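Local coordinates for RNA-dependent RNA polymerase (Dera Ghazi Khan orthonairovirus, PDB 6DX2), which probably copies viral RNA as the full-length L protein, and carries in this N-terminal piece an OTU-type cysteine protease domain of the deubiquitinase class, at residues A[11-14]-A[18-21]; A[37-40]-A[44-47]; A[71-74]-A[79-82]; A[81-86]-A[90-95]; A[143-146]-A[151-154]. One frame throughout, in Å; residues are numbered along the deposited sequence.

Contact 1: A[11-14]-A[18-21]; sequences WQPN and VYNS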
loop_
_atom_site.group_PDB
_atom_site.type_symbol
_atom_site.label_atom_id
_atom_site.label_comp_id
_atom_site.label_asym_id
_atom_site.label_seq_id
_atom_site.Cartn_x
_atom_site.Cartn_y
_atom_site.Cartn_z
ATOM N N TRP A 11 8.153 14.536 3.505
ATOM C CA TRP A 11 7.458 13.475 4.221
ATOM C C TRP A 11 7.708 13.667 5.712
ATOM O O TRP A 11 8.838 13.936 6.118
ATOM C CB TRP A 11 7.969 12.101 3.777
ATOM C CG TRP A 11 7.590 11.783 2.365
ATOM C CD1 TRP A 11 8.351 11.892 1.229
ATOM C CD2 TRP A 11 6.323 11.299 1.954
ATOM N NE1 TRP A 11 7.627 11.475 0.139
ATOM C CE2 TRP A 11 6.379 11.086 0.561
ATOM C CE3 TRP A 11 5.173 10.977 2.647
ATOM C CZ2 TRP A 11 5.290 10.620 -0.173
ATOM C CZ3 TRP A 11 4.064 10.475 1.925
ATOM C CH2 TRP A 11 4.147 10.309 0.510
ATOM N N GLN A 12 6.668 13.542 6.518
ATOM C CA GLN A 12 6.873 13.778 7.944
ATOM C C GLN A 12 6.754 12.444 8.662
ATOM O O GLN A 12 5.711 11.787 8.550
ATOM C CB GLN A 12 5.831 14.772 8.464
ATOM C CG GLN A 12 6.012 15.174 9.929
ATOM C CD GLN A 12 7.488 15.282 10.361
ATOM O OE1 GLN A 12 8.272 16.015 9.760
ATOM N NE2 GLN A 12 7.852 14.562 11.422
ATOM N N PRO A 13 7.788 11.947 9.334
ATOM C CA PRO A 13 7.697 10.613 9.916
ATOM C C PRO A 13 7.081 10.713 11.297
ATOM O O PRO A 13 7.225 11.721 11.981
ATOM C CB PRO A 13 9.167 10.171 10.036
ATOM C CG PRO A 13 9.938 11.414 10.066
ATOM C CD PRO A 13 9.173 12.443 9.260
ATOM N N ASN A 14 6.333 9.689 11.670
ATOM C CA ASN A 14 6.069 9.507 13.089
ATOM C C ASN A 14 7.107 8.538 13.653
ATOM O O ASN A 14 7.957 7.995 12.930
ATOM C CB ASN A 14 4.609 9.083 13.308
ATOM C CG ASN A 14 4.279 7.714 12.740
ATOM O OD1 ASN A 14 5.138 6.852 12.599
ATOM N ND2 ASN A 14 3.016 7.507 12.424
ATOM N N VAL A 18 6.127 5.570 10.003
ATOM C CA VAL A 18 5.166 5.850 8.950
ATOM C C VAL A 18 5.248 7.332 8.631
ATOM O O VAL A 18 5.284 8.173 9.534
ATOM C CB VAL A 18 3.734 5.454 9.385
ATOM C CG1 VAL A 18 2.716 5.753 8.319
ATOM C CG2 VAL A 18 3.678 3.979 9.890
ATOM N N TYR A 19 5.318 7.660 7.356
ATOM C CA TYR A 19 5.408 9.045 6.953
ATOM C C TYR A 19 4.089 9.539 6.407
ATOM O O TYR A 19 3.355 8.804 5.717
ATOM C CB TYR A 19 6.431 9.240 5.864
ATOM C CG TYR A 19 7.821 8.734 6.149
ATOM C CD1 TYR A 19 8.107 7.388 6.028
ATOM C CD2 TYR A 19 8.868 9.647 6.424
ATOM C CE1 TYR A 19 9.390 6.899 6.191
ATOM C CE2 TYR A 19 10.191 9.172 6.611
ATOM C CZ TYR A 19 10.432 7.818 6.516
ATOM O OH TYR A 19 11.686 7.293 6.607
ATOM N N ASN A 20 3.838 10.810 6.659
ATOM C CA ASN A 20 2.666 11.448 6.110
ATOM C C ASN A 20 3.037 12.690 5.307
ATOM O O ASN A 20 4.066 13.353 5.536
ATOM C CB ASN A 20 1.677 11.756 7.258
ATOM C CG ASN A 20 0.768 10.540 7.569
ATOM O OD1 ASN A 20 -0.152 10.206 6.785
ATOM N ND2 ASN A 20 1.039 9.854 8.696
ATOM N N SER A 21 2.201 12.969 4.316
ATOM C CA SER A 21 2.446 14.160 3.531
ATOM C C SER A 21 1.130 14.881 3.322
ATOM O O SER A 21 0.101 14.256 3.043
ATOM C CB SER A 21 3.099 13.843 2.193
ATOM O OG SER A 21 3.494 15.072 1.581
#
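Segments 11-14 and 18-21 meet in a small antiparallel beta hairpin at the edge of the mixed sheet, where strand 12-13 is the outermost strand. Q12 and N20 form the hydrogen-bonded pair: Q12 N reaches N20 O at 2.8 Å, and N20 N returns a bond to Q12 O. N14 N then bonds V18 O at the turn end. The N14 side chain closes this end a second time. Its CG sits between the backbone N and the carbonyl carbon (chi1 66°), bringing OD1 to within 3.1 Å of V18 N, although that N-H arrives from above the amide carbonyl plane.

The non-hydrogen-bonded pair P13 and Y19 packs by side chains, with P13 CB 3.7 Å from Y19 CD2; W11 CB lies equally near that CD2. Further along, S21 CB stands over one face of the W11 indole, 3.8 Å from the centroid of the six-membered ring, in a CH-pi contact. K132 of the adjoining strand makes cation-pi contacts with both W11 and Y19. Backbone bonds therefore fix the register, while W11 packs on S21 at the open end, Y19 on P13 in the middle, and the N14 amide bonds V18 at the turn.

Contact 2: A[37-40]-A[44-47]; sequences PGDG and FYSV
Y45, on helix 42-52, reaches back to P37 and D39 in the loop that leads into the same helix. Its CB leaves the helix toward the loop, and with CG anti to the carbonyl carbon (chi1 -67°) the ring extends past the proline to the carboxylate. CD2 is the first ring atom to meet the loop: P37 O lies 3.5 Å from it, at the ring edge and near its plane, while P37 CD makes an apolar contact from 3.9 Å. One atom further out, CE2 meets P37 CB at 3.9 Å and D39 OD1 at 3.1 Å. At the tip, the hydroxyl OH donates to D39 OD2 over 2.7 Å and uses the syn lone pair of that oxygen. The carboxylate is turned 64° from the ring, and the two side chains cross at about a right angle.

Each carboxylate oxygen has its own task, for D39 OD1 accepts N41 N just before the helix. N41 ND2 also bonds Y45 OH, and W58 meets the ring edge-to-face. D39, G40, N41 and C42 form the DGNC run typical of OTU proteases, whose cysteine is the nucleophile in relatives. The chemistry implies that one carboxylate braces both the loop and the helix: one oxygen holds the backbone at the helix entrance, the other anchors a tyrosine from its first turn.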
loop_
_atom_site.group_PDB
_atom_site.type_symbol
_atom_site.label_atom_id
_atom_site.label_comp_id
_atom_site.label_asym_id
_atom_site.label_seq_id
_atom_site.Cartn_x
_atom_site.Cartn_y
_atom_site.Cartn_z
ATOM N N PRO A 37 -9.215 -5.428 -11.388
ATOM C CA PRO A 37 -10.619 -5.810 -11.112
ATOM C C PRO A 37 -11.056 -5.339 -9.732
ATOM O O PRO A 37 -10.308 -5.443 -8.756
ATOM C CB PRO A 37 -10.606 -7.342 -11.205
ATOM C CG PRO A 37 -9.492 -7.641 -12.137
ATOM C CD PRO A 37 -8.408 -6.606 -11.769
ATOM N N GLY A 38 -12.283 -4.831 -9.651
ATOM C CA GLY A 38 -12.709 -4.147 -8.444
ATOM C C GLY A 38 -13.279 -4.980 -7.310
ATOM O O GLY A 38 -14.105 -4.495 -6.532
ATOM N N ASP A 39 -12.840 -6.199 -7.145
ATOM C CA ASP A 39 -13.320 -6.963 -6.011
ATOM C C ASP A 39 -12.423 -6.708 -4.795
ATOM O O ASP A 39 -11.462 -5.931 -4.841
ATOM C CB ASP A 39 -13.368 -8.456 -6.305
ATOM C CG ASP A 39 -11.995 -9.042 -6.685
ATOM O OD1 ASP A 39 -11.003 -8.796 -5.968
ATOM O OD2 ASP A 39 -11.906 -9.804 -7.691
ATOM N N GLY A 40 -12.719 -7.438 -3.726
ATOM C CA GLY A 40 -12.057 -7.229 -2.434
ATOM C C GLY A 40 -10.588 -7.614 -2.396
ATOM O O GLY A 40 -9.888 -7.233 -1.447
ATOM N N PHE A 44 -4.275 -6.510 -3.296
ATOM C CA PHE A 44 -3.312 -7.537 -3.644
ATOM C C PHE A 44 -3.129 -7.637 -5.138
ATOM O O PHE A 44 -2.024 -7.891 -5.583
ATOM C CB PHE A 44 -3.747 -8.878 -3.004
ATOM C CG PHE A 44 -3.971 -8.742 -1.473
ATOM C CD1 PHE A 44 -2.875 -8.652 -0.589
ATOM C CD2 PHE A 44 -5.274 -8.527 -0.983
ATOM C CE1 PHE A 44 -3.107 -8.479 0.790
ATOM C CE2 PHE A 44 -5.513 -8.324 0.349
ATOM C CZ PHE A 44 -4.438 -8.278 1.244
ATOM N N TYR A 45 -4.192 -7.424 -5.922
ATOM C CA TYR A 45 -4.029 -7.308 -7.376
ATOM C C TYR A 45 -3.084 -6.171 -7.694
ATOM O O TYR A 45 -2.247 -6.275 -8.604
ATOM C CB TYR A 45 -5.342 -6.989 -8.059
ATOM C CG TYR A 45 -6.407 -8.081 -8.019
ATOM C CD1 TYR A 45 -6.070 -9.424 -7.710
ATOM C CD2 TYR A 45 -7.746 -7.729 -8.133
ATOM C CE1 TYR A 45 -7.097 -10.429 -7.649
ATOM C CE2 TYR A 45 -8.743 -8.685 -8.019
ATOM C CZ TYR A 45 -8.415 -10.019 -7.780
ATOM O OH TYR A 45 -9.421 -10.957 -7.677
ATOM N N SER A 46 -3.257 -5.050 -6.984
ATOM C CA SER A 46 -2.510 -3.849 -7.307
ATOM C C SER A 46 -1.035 -4.037 -7.014
ATOM O O SER A 46 -0.178 -3.645 -7.839
ATOM C CB SER A 46 -3.083 -2.677 -6.532
ATOM O OG SER A 46 -4.365 -2.334 -7.023
ATOM N N VAL A 47 -0.724 -4.577 -5.834
ATOM C CA VAL A 47 0.670 -4.839 -5.477
ATOM C C VAL A 47 1.274 -5.852 -6.439
ATOM O O VAL A 47 2.392 -5.657 -6.938
ATOM C CB VAL A 47 0.749 -5.328 -4.027
ATOM C CG1 VAL A 47 2.156 -5.924 -3.751
ATOM C CG2 VAL A 47 0.448 -4.131 -3.162
#

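Contact 3: A[71-74]-A[79-82]; sequences ANWG and AKLN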
loop_
_atom_site.group_PDB
_atom_site.type_symbol
_atom_site.label_atom_id
_atom_site.label_comp_id
_atom_site.label_asym_id
_atom_site.label_seq_id
_atom_site.Cartn_x
_atom_site.Cartn_y
_atom_site.Cartn_z
ATOM N N ALA A 71 6.324 -14.445 11.987
ATOM C CA ALA A 71 7.664 -14.372 12.544
ATOM C C ALA A 71 7.935 -13.071 13.278
ATOM O O ALA A 71 8.813 -13.036 14.148
ATOM C CB ALA A 71 8.708 -14.532 11.443
ATOM N N ASN A 72 7.219 -12.005 12.950
ATOM C CA ASN A 72 7.563 -10.654 13.369
ATOM C C ASN A 72 6.319 -9.891 13.798
ATOM O O ASN A 72 6.118 -8.736 13.426
ATOM C CB ASN A 72 8.232 -9.884 12.232
ATOM C CG ASN A 72 9.636 -10.288 12.067
ATOM O OD1 ASN A 72 10.292 -10.549 13.063
ATOM N ND2 ASN A 72 10.115 -10.390 10.825
ATOM N N TRP A 73 5.477 -10.534 14.601
ATOM C CA TRP A 73 4.197 -9.934 14.954
ATOM C C TRP A 73 4.376 -8.588 15.648
ATOM O O TRP A 73 3.576 -7.669 15.446
ATOM C CB TRP A 73 3.425 -10.902 15.853
ATOM C CG TRP A 73 2.072 -10.444 16.285
ATOM C CD1 TRP A 73 1.618 -10.346 17.563
ATOM C CD2 TRP A 73 0.980 -10.043 15.434
ATOM N NE1 TRP A 73 0.301 -9.921 17.564
ATOM C CE2 TRP A 73 -0.110 -9.724 16.274
ATOM C CE3 TRP A 73 0.822 -9.930 14.051
ATOM C CZ2 TRP A 73 -1.341 -9.292 15.767
ATOM C CZ3 TRP A 73 -0.404 -9.496 13.550
ATOM C CH2 TRP A 73 -1.462 -9.181 14.409
ATOM N N GLY A 74 5.404 -8.462 16.500
ATOM C CA GLY A 74 5.637 -7.207 17.199
ATOM C C GLY A 74 5.911 -6.018 16.283
ATOM O O GLY A 74 5.663 -4.878 16.684
ATOM N N ALA A 79 -1.624 -3.987 12.568
ATOM C CA ALA A 79 -2.353 -5.239 12.712
ATOM C C ALA A 79 -2.681 -5.532 14.172
ATOM O O ALA A 79 -3.782 -6.003 14.476
ATOM C CB ALA A 79 -1.548 -6.391 12.123
ATOM N N LYS A 80 -1.734 -5.255 15.085
ATOM C CA LYS A 80 -1.926 -5.448 16.526
ATOM C C LYS A 80 -3.051 -4.613 17.109
ATOM O O LYS A 80 -3.578 -4.966 18.167
ATOM C CB LYS A 80 -0.623 -5.121 17.245
ATOM C CG LYS A 80 0.424 -6.197 17.138
ATOM C CD LYS A 80 1.523 -5.945 18.166
ATOM C CE LYS A 80 2.636 -5.056 17.613
ATOM N NZ LYS A 80 3.804 -4.861 18.567
ATOM N N LEU A 81 -3.439 -3.519 16.465
ATOM C CA LEU A 81 -4.579 -2.733 16.943
ATOM C C LEU A 81 -5.903 -3.386 16.610
ATOM O O LEU A 81 -6.892 -3.166 17.313
ATOM C CB LEU A 81 -4.572 -1.331 16.324
ATOM C CG LEU A 81 -3.560 -0.342 16.884
ATOM C CD1 LEU A 81 -3.783 -0.186 18.373
ATOM C CD2 LEU A 81 -2.140 -0.766 16.599
ATOM N N ASN A 82 -5.939 -4.173 15.537
ATOM C CA ASN A 82 -7.151 -4.770 15.008
ATOM C C ASN A 82 -7.287 -6.245 15.345
ATOM O O ASN A 82 -8.360 -6.800 15.146
ATOM C CB ASN A 82 -7.189 -4.606 13.476
ATOM C CG ASN A 82 -7.428 -3.160 13.033
ATOM O OD1 ASN A 82 -7.752 -2.310 13.857
ATOM N ND2 ASN A 82 -7.348 -2.899 11.697
#
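A79 and K80 of the short helix 77-82 pack back against W73 and G74, in the turn that follows helix 58-71. This is a helix-loop-helix connection in the helical part of the OTU domain, near the surface, with W73 and G74 in a 3-10 segment.

In sequence order, A79 comes first. Its methyl group points toward the turn, and CB lies 3.6 Å from W73 CZ3 and as near to CH2, so it touches the far end of the six-membered ring. Its backbone O accepts N82 N within helix 77-82, which is only weakly bonded here. The same alanine also touches V103 of helix 102-112.

K80 follows and makes the larger contact. Its CG sits over one face of the indole, 3.5 Å above the plane and offset toward the rim, in a CH-pi contact 4.0 Å from the centroid of the five-membered ring. With CG anti to the backbone N (chi1 -179°) the W73 ring swings out to where K80 CG can lie on it. The two side chains then run past each other in opposite directions, so the methylene part of K80, and not its ammonium group, covers the tryptophan. S86 and Y89 of helix 86-93 also touch this indole.

Beyond CG the lysine bends at chi3 (-89°) down to the turn backbone. CE passes W73 O at 3.5 Å, and NZ donates a short bond of 2.6 Å to G74 O, well to one side of the carbonyl with a C=O...N angle of 112°.

Contact 4: A[81-86]-A[90-95]; sequences LNYANS and RADMLR
Y83, which follows helix 77-82, reaches across to D92 on helix 86-93. Its CB points toward that helix, and OH donates to D92 OD2, the oxygen lying at the ring edge near its plane; the modelled length of 2.5 Å is very short and doubtful. Ring and carboxylate are turned 55° against each other. D92 brings OD2 there with CG close to anti to its backbone N (chi1 -157°). Y89 adds an edge-to-face partner to the Y83 ring, and Y98 touches both Y83 and D92.

N85 comes next at the N-cap position, where its OD1 accepts the backbone N of D88. S86 opens the helix and meets R90 twice. R90 N bonds S86 O at 2.8 Å, the ordinary bond of a first helical turn, and R90 NH2 donates to S86 OG, also at 2.8 Å. This second bond is nearly straight (173°) and lies almost in the guanidinium plane. The R90 chain bends at chi3, which folds the group back toward the helix start, while A70 of helix 58-71 touches the arginine.

Main chain and side chain thus grip the first turn together, and the phenol-carboxylate bond ties the preceding loop to D92, further along the same helix.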
loop_
_atom_site.group_PDB
_atom_site.type_symbol
_atom_site.label_atom_id
_atom_site.label_comp_id
_atom_site.label_asym_id
_atom_site.label_seq_id
_atom_site.Cartn_x
_atom_site.Cartn_y
_atom_site.Cartn_z
ATOM N N LEU A 81 -3.439 -3.519 16.465
ATOM C CA LEU A 81 -4.579 -2.733 16.943
ATOM C C LEU A 81 -5.903 -3.386 16.610
ATOM O O LEU A 81 -6.892 -3.166 17.313
ATOM C CB LEU A 81 -4.572 -1.331 16.324
ATOM C CG LEU A 81 -3.560 -0.342 16.884
ATOM C CD1 LEU A 81 -3.783 -0.186 18.373
ATOM C CD2 LEU A 81 -2.140 -0.766 16.599
ATOM N N ASN A 82 -5.939 -4.173 15.537
ATOM C CA ASN A 82 -7.151 -4.770 15.008
ATOM C C ASN A 82 -7.287 -6.245 15.345
ATOM O O ASN A 82 -8.360 -6.800 15.146
ATOM C CB ASN A 82 -7.189 -4.606 13.476
ATOM C CG ASN A 82 -7.428 -3.160 13.033
ATOM O OD1 ASN A 82 -7.752 -2.310 13.857
ATOM N ND2 ASN A 82 -7.348 -2.899 11.697
ATOM N N TYR A 83 -6.231 -6.906 15.808
ATOM C CA TYR A 83 -6.276 -8.351 16.003
ATOM C C TYR A 83 -5.554 -8.711 17.283
ATOM O O TYR A 83 -4.532 -8.103 17.609
ATOM C CB TYR A 83 -5.621 -9.106 14.833
ATOM C CG TYR A 83 -6.436 -8.976 13.591
ATOM C CD1 TYR A 83 -7.468 -9.859 13.325
ATOM C CD2 TYR A 83 -6.188 -7.954 12.694
ATOM C CE1 TYR A 83 -8.254 -9.721 12.203
ATOM C CE2 TYR A 83 -6.964 -7.808 11.551
ATOM C CZ TYR A 83 -7.990 -8.695 11.310
ATOM O OH TYR A 83 -8.751 -8.547 10.160
ATOM N N ALA A 84 -6.063 -9.741 17.983
ATOM C CA ALA A 84 -5.487 -10.151 19.264
ATOM C C ALA A 84 -4.136 -10.840 19.111
ATOM O O ALA A 84 -3.298 -10.756 20.012
ATOM C CB ALA A 84 -6.443 -11.087 20.017
ATOM N N ASN A 85 -3.915 -11.553 18.016
ATOM C CA ASN A 85 -2.665 -12.276 17.841
ATOM C C ASN A 85 -2.450 -12.488 16.357
ATOM O O ASN A 85 -3.331 -12.205 15.528
ATOM C CB ASN A 85 -2.679 -13.622 18.560
ATOM C CG ASN A 85 -3.922 -14.427 18.235
ATOM O OD1 ASN A 85 -4.077 -14.925 17.123
ATOM N ND2 ASN A 85 -4.811 -14.581 19.224
ATOM N N SER A 86 -1.236 -12.938 16.023
ATOM C CA SER A 86 -0.904 -13.137 14.614
ATOM C C SER A 86 -1.758 -14.245 14.007
ATOM O O SER A 86 -2.096 -14.191 12.818
ATOM C CB SER A 86 0.591 -13.459 14.443
ATOM O OG SER A 86 0.836 -14.791 14.853
ATOM N N ARG A 90 -3.733 -13.751 10.550
ATOM C CA ARG A 90 -3.430 -14.479 9.321
ATOM C C ARG A 90 -4.657 -15.201 8.794
ATOM O O ARG A 90 -4.878 -15.237 7.582
ATOM C CB ARG A 90 -2.282 -15.457 9.534
ATOM C CG ARG A 90 -0.965 -14.728 9.719
ATOM C CD ARG A 90 0.123 -15.770 10.057
ATOM N NE ARG A 90 0.306 -15.945 11.496
ATOM C CZ ARG A 90 0.190 -17.112 12.125
ATOM N NH1 ARG A 90 -0.124 -18.202 11.434
ATOM N NH2 ARG A 90 0.385 -17.180 13.435
ATOM N N ALA A 91 -5.491 -15.734 9.686
ATOM C CA ALA A 91 -6.674 -16.473 9.243
ATOM C C ALA A 91 -7.663 -15.551 8.531
ATOM O O ALA A 91 -8.301 -15.944 7.544
ATOM C CB ALA A 91 -7.343 -17.159 10.435
ATOM N N ASP A 92 -7.805 -14.325 9.020
ATOM C CA ASP A 92 -8.695 -13.365 8.370
ATOM C C ASP A 92 -8.109 -12.870 7.049
ATOM O O ASP A 92 -8.777 -12.884 6.017
ATOM C CB ASP A 92 -8.939 -12.180 9.299
ATOM C CG ASP A 92 -10.219 -11.442 8.972
ATOM O OD1 ASP A 92 -11.158 -12.103 8.471
ATOM O OD2 ASP A 92 -10.285 -10.211 9.200
ATOM N N MET A 93 -6.857 -12.409 7.076
ATOM C CA MET A 93 -6.253 -11.805 5.891
ATOM C C MET A 93 -6.171 -12.804 4.742
ATOM O O MET A 93 -6.294 -12.404 3.574
ATOM C CB MET A 93 -4.859 -11.246 6.261
ATOM C CG MET A 93 -4.076 -10.585 5.189
ATOM S SD MET A 93 -3.135 -11.783 4.190
ATOM C CE MET A 93 -1.904 -12.316 5.393
ATOM N N LEU A 94 -5.977 -14.080 5.038
ATOM C CA LEU A 94 -5.778 -15.043 3.966
ATOM C C LEU A 94 -7.071 -15.394 3.243
ATOM O O LEU A 94 -7.042 -16.115 2.240
ATOM C CB LEU A 94 -5.168 -16.324 4.522
ATOM C CG LEU A 94 -3.675 -16.124 4.798
ATOM C CD1 LEU A 94 -3.124 -17.258 5.627
ATOM C CD2 LEU A 94 -2.926 -15.987 3.470
ATOM N N ARG A 95 -8.205 -14.944 3.750
ATOM C CA ARG A 95 -9.456 -15.309 3.135
ATOM C C ARG A 95 -9.671 -14.483 1.880
ATOM O O ARG A 95 -9.283 -13.328 1.822
ATOM C CB ARG A 95 -10.604 -15.071 4.104
ATOM C CG ARG A 95 -10.595 -15.959 5.310
ATOM C CD ARG A 95 -11.952 -15.898 5.948
ATOM N NE ARG A 95 -13.031 -15.871 4.952
ATOM C CZ ARG A 95 -14.086 -15.055 5.000
ATOM N NH1 ARG A 95 -14.223 -14.183 5.993
ATOM N NH2 ARG A 95 -15.011 -15.115 4.056
#

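Contact 5: A[143-146]-A[151-154]; sequences NLKL and IEPL
K145 and E152 form a hydrogen-bonded pair of neighbouring antiparallel strands, with the non-hydrogen-bonded pairs L144-P153 and L146-I151 to either side. The backbone bonds come first: K145 N reaches E152 O at 2.8 Å, and E152 N answers to K145 O at 3.0 Å. L154 N also bonds N143 O. I151 CA makes a CA-H...O contact of 3.2 Å with K145 O.

Apolar contacts occupy both faces. On the face of L144, L146, I151 and P153, L146 CD1 lies 3.8 Å from I151 CG1, the two chains running side by side, and I151 CG2 meets L144 CB diagonally at 4.1 Å. F43 of helix 42-52 touches both L144 and I151. On the other face, L154 CG packs 3.8 Å from K145 CB.

The polar ends turn to other parts of the domain. K145 NZ forms a salt bridge with E125, E152 OE1 accepts V36 N, and N143 OD1 accepts W119 NE1. A water bridges the strands, accepting from N143 N and ND2 and bonding L154 O at 2.7 Å. With strand 116-121 on one flank and strand 31-33 on the other, this is a buried beta hairpin within the mixed sheet of the OTU domain.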
loop_
_atom_site.group_PDB
_atom_site.type_symbol
_atom_site.label_atom_id
_atom_site.label_comp_id
_atom_site.label_asym_id
_atom_site.label_seq_id
_atom_site.Cartn_x
_atom_site.Cartn_y
_atom_site.Cartn_z
ATOM N N ASN A 143 3.165 2.683 -5.553
ATOM C CA ASN A 143 2.240 3.792 -5.389
ATOM C C ASN A 143 0.850 3.258 -5.628
ATOM O O ASN A 143 0.563 2.826 -6.745
ATOM C CB ASN A 143 2.579 4.902 -6.374
ATOM C CG ASN A 143 3.881 5.568 -5.993
ATOM O OD1 ASN A 143 3.916 6.247 -4.984
ATOM N ND2 ASN A 143 4.982 5.192 -6.645
ATOM N N LEU A 144 -0.019 3.390 -4.621
ATOM C CA LEU A 144 -1.387 2.879 -4.700
ATOM C C LEU A 144 -2.338 4.036 -4.558
ATOM O O LEU A 144 -2.153 4.875 -3.660
ATOM C CB LEU A 144 -1.638 1.866 -3.535
ATOM C CG LEU A 144 -0.709 0.648 -3.565
ATOM C CD1 LEU A 144 -1.090 -0.249 -2.402
ATOM C CD2 LEU A 144 -0.816 -0.150 -4.898
ATOM N N LYS A 145 -3.347 4.059 -5.422
ATOM C CA LYS A 145 -4.395 5.049 -5.356
ATOM C C LYS A 145 -5.574 4.449 -4.635
ATOM O O LYS A 145 -6.124 3.423 -5.067
ATOM C CB LYS A 145 -4.810 5.508 -6.746
ATOM C CG LYS A 145 -5.851 6.628 -6.755
ATOM C CD LYS A 145 -6.153 7.082 -8.202
ATOM C CE LYS A 145 -7.158 6.153 -8.846
ATOM N NZ LYS A 145 -7.288 6.432 -10.303
ATOM N N LEU A 146 -6.009 5.121 -3.581
ATOM C CA LEU A 146 -7.206 4.716 -2.844
ATOM C C LEU A 146 -8.284 5.703 -3.174
ATOM O O LEU A 146 -8.200 6.869 -2.777
ATOM C CB LEU A 146 -6.888 4.752 -1.345
ATOM C CG LEU A 146 -6.146 3.544 -0.801
ATOM C CD1 LEU A 146 -4.836 3.225 -1.517
ATOM C CD2 LEU A 146 -5.869 3.807 0.695
ATOM N N ILE A 151 -8.747 0.242 -4.743
ATOM C CA ILE A 151 -7.325 0.465 -4.840
ATOM C C ILE A 151 -6.927 0.147 -6.258
ATOM O O ILE A 151 -7.344 -0.880 -6.824
ATOM C CB ILE A 151 -6.533 -0.387 -3.830
ATOM C CG1 ILE A 151 -6.862 0.091 -2.427
ATOM C CG2 ILE A 151 -5.004 -0.369 -4.141
ATOM C CD1 ILE A 151 -6.060 -0.555 -1.412
ATOM N N GLU A 152 -6.146 1.051 -6.847
ATOM C CA GLU A 152 -5.564 0.846 -8.159
ATOM C C GLU A 152 -4.065 1.126 -8.107
ATOM O O GLU A 152 -3.600 1.974 -7.333
ATOM C CB GLU A 152 -6.231 1.757 -9.194
ATOM C CG GLU A 152 -7.774 1.747 -9.117
ATOM C CD GLU A 152 -8.422 0.403 -9.493
ATOM O OE1 GLU A 152 -7.746 -0.421 -10.151
ATOM O OE2 GLU A 152 -9.626 0.191 -9.145
ATOM N N PRO A 153 -3.280 0.405 -8.879
ATOM C CA PRO A 153 -1.847 0.743 -8.986
ATOM C C PRO A 153 -1.626 2.048 -9.754
ATOM O O PRO A 153 -2.357 2.359 -10.684
ATOM C CB PRO A 153 -1.271 -0.463 -9.754
ATOM C CG PRO A 153 -2.422 -1.151 -10.370
ATOM C CD PRO A 153 -3.693 -0.669 -9.799
ATOM N N LEU A 154 -0.585 2.791 -9.375
ATOM C CA LEU A 154 -0.116 3.961 -10.115
ATOM C C LEU A 154 1.289 3.685 -10.618
ATOM O O LEU A 154 2.065 3.052 -9.922
ATOM C CB LEU A 154 -0.068 5.189 -9.181
ATOM C CG LEU A 154 -1.462 5.574 -8.622
ATOM C CD1 LEU A 154 -1.157 6.581 -7.455
ATOM C CD2 LEU A 154 -2.301 6.161 -9.763
HETATM O O HOH W 1 4.201 2.681 -8.323
#

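How the contacts relate
From the N terminus, contact 1 closes a three-residue turn at one edge of the sheet. Contact 2 then closes the loop into helix 42-52, with its centre about 25 Å from that of contact 1 and on the opposite side of the domain's middle. Contacts 3 and 4 follow among the helices: they share L81 and N82, so one begins where the other ends, and the W73 indole packs on the N85-S86 backbone. Contact 5 closes the last hairpin, in the same sheet as contact 1. No contact encloses another: contacts 1 and 5 hold hairpins of the sheet, contacts 3 and 4 stay among the helices, and contacts 2 and 5 meet where S46 of helix 42-52 packs on I151 and P153.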